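Phosphate binding protein (Planctomyces limnophilus, PDB 4JWO) probably binds phosphate as the PstS-type solute-binding component of a transport system that carries it across the cytoplasmic membrane. Local coordinates at residues S177-R180 against E181-D185. Sequence-based numbering, arbitrary orientation.
Sequences SEVR and EGWPD
Trp183 N donates to Arg180 O at 3.2 Å, with an N-H...O angle of 165°. This bond closes a type II beta turn running from Arg180 to Trp183. The turn lies in the loop between helix 160-167 and strand 189-192, in the periplasmic-binding-protein (PBP) fold; the centre of the contact is about 31 Å from the centre of the chain. Gly182 takes the third position of the turn. Its positive phi would press a side chain against the preceding carbonyl oxygen.

The turn brings Arg180 over the indole of Trp183. Arg180 CB sits above the centre of the six-membered ring of Trp183 in a CH-pi contact, 3.7 Å from the centroid. Arg180 CG is turned anti to the backbone N of Arg180 (chi1 -175°), and the chain runs out over the indole until it bends at chi3. Arg180 CD passes above the NE1 and CE2 side of the ring. Arg180 NE then comes within 3.4 Å of Trp183 CZ2, and one guanidinium face rests on that carbon. The guanidinium and ring planes are 26° apart, so the overlap is tilted. The charge is paired by a salt bridge from Arg180 NE to Glu162 of helix 160-167, which should help to fix the guanidinium over the ring.

Val179 CG1 lies 3.8 Å from Trp183 CZ3, meeting the indole obliquely. Phe154 packs edge-to-face with Trp183, tying the turn to a neighbouring loop. An alanine in place of Trp183 would probably leave the aliphatic part of Arg180 without its platform and open a gap beside Val179 and Phe154.

Beyond the turn the chain doubles back beside Ser177. There Ser177 CB lies 3.2 Å from Trp183 O, and Ser177 N is 3.0 Å from Pro184 O.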
loop_
_atom_site.group_PDB
_atom_site.type_symbol
_atom_site.label_atom_id
_atom_site.label_comp_id
_atom_site.label_asym_id
_atom_site.label_seq_id
_atom_site.Cartn_x
_atom_site.Cartn_y
_atom_site.Cartn_z
ATOM N N SER A 177 24.825 11.506 -11.856
ATOM C CA SER A 177 25.505 11.167 -13.113
ATOM C C SER A 177 25.620 9.660 -13.294
ATOM O O SER A 177 25.854 9.164 -14.404
ATOM C CB SER A 177 26.908 11.779 -13.136
ATOM O OG SER A 177 27.632 11.369 -11.985
ATOM N N GLU A 178 25.491 8.939 -12.190
ATOM C CA GLU A 178 25.615 7.491 -12.198
ATOM C C GLU A 178 24.285 6.813 -12.511
ATOM O O GLU A 178 24.249 5.612 -12.777
ATOM C CB GLU A 178 26.155 6.997 -10.842
ATOM C CG GLU A 178 27.613 7.359 -10.609
ATOM C CD GLU A 178 28.071 7.132 -9.177
ATOM O OE1 GLU A 178 27.222 7.181 -8.267
ATOM O OE2 GLU A 178 29.282 6.914 -8.958
ATOM N N VAL A 179 23.194 7.577 -12.482
ATOM C CA VAL A 179 21.868 7.021 -12.747
ATOM C C VAL A 179 21.545 7.047 -14.235
ATOM O O VAL A 179 21.110 6.055 -14.805
ATOM C CB VAL A 179 20.773 7.766 -11.966
ATOM C CG1 VAL A 179 19.412 7.087 -12.179
ATOM C CG2 VAL A 179 21.125 7.797 -10.490
ATOM N N ARG A 180 21.771 8.190 -14.865
ATOM C CA ARG A 180 21.544 8.333 -16.298
ATOM C C ARG A 180 22.646 9.183 -16.900
ATOM O O ARG A 180 23.062 10.180 -16.305
ATOM C CB ARG A 180 20.183 8.981 -16.582
ATOM C CG ARG A 180 19.830 9.045 -18.076
ATOM C CD ARG A 180 18.544 9.809 -18.299
ATOM N NE ARG A 180 17.417 9.187 -17.612
ATOM C CZ ARG A 180 16.148 9.528 -17.794
ATOM N NH1 ARG A 180 15.841 10.468 -18.674
ATOM N NH2 ARG A 180 15.190 8.913 -17.105
ATOM N N GLU A 181 23.107 8.773 -18.082
ATOM C CA GLU A 181 24.154 9.458 -18.828
ATOM C C GLU A 181 23.882 10.947 -18.905
ATOM O O GLU A 181 22.808 11.366 -19.339
ATOM C CB GLU A 181 24.228 8.908 -20.260
ATOM C CG GLU A 181 25.283 9.576 -21.120
ATOM C CD GLU A 181 26.684 9.119 -20.775
ATOM O OE1 GLU A 181 26.825 8.012 -20.208
ATOM O OE2 GLU A 181 27.643 9.863 -21.068
ATOM N N GLY A 182 24.847 11.747 -18.465
ATOM C CA GLY A 182 24.777 13.181 -18.646
ATOM C C GLY A 182 24.202 13.964 -17.483
ATOM O O GLY A 182 24.372 15.172 -17.421
ATOM N N TRP A 183 23.535 13.287 -16.555
ATOM C CA TRP A 183 22.975 13.976 -15.394
ATOM C C TRP A 183 24.113 14.554 -14.541
ATOM O O TRP A 183 25.252 14.081 -14.620
ATOM C CB TRP A 183 22.101 13.020 -14.571
ATOM C CG TRP A 183 20.723 12.832 -15.122
ATOM C CD1 TRP A 183 20.212 13.389 -16.257
ATOM C CD2 TRP A 183 19.680 12.038 -14.551
ATOM N NE1 TRP A 183 18.902 12.992 -16.430
ATOM C CE2 TRP A 183 18.551 12.160 -15.397
ATOM C CE3 TRP A 183 19.582 11.239 -13.404
ATOM C CZ2 TRP A 183 17.343 11.510 -15.133
ATOM C CZ3 TRP A 183 18.381 10.587 -13.140
ATOM C CH2 TRP A 183 17.275 10.729 -14.005
ATOM N N PRO A 184 23.816 15.587 -13.744
ATOM C CA PRO A 184 24.884 16.279 -13.013
ATOM C C PRO A 184 25.727 15.385 -12.114
ATOM O O PRO A 184 25.240 14.454 -11.458
ATOM C CB PRO A 184 24.126 17.317 -12.181
ATOM C CG PRO A 184 22.919 17.624 -13.012
ATOM C CD PRO A 184 22.530 16.304 -13.647
ATOM N N ASP A 185 27.020 15.690 -12.106
ATOM C CA ASP A 185 27.990 15.045 -11.230
ATOM C C ASP A 185 27.817 15.610 -9.821
ATOM O O ASP A 185 28.683 16.316 -9.298
ATOM C CB ASP A 185 29.398 15.314 -11.765
ATOM C CG ASP A 185 30.483 14.658 -10.928
ATOM O OD1 ASP A 185 30.188 13.648 -10.266
ATOM O OD2 ASP A 185 31.632 15.149 -10.933
#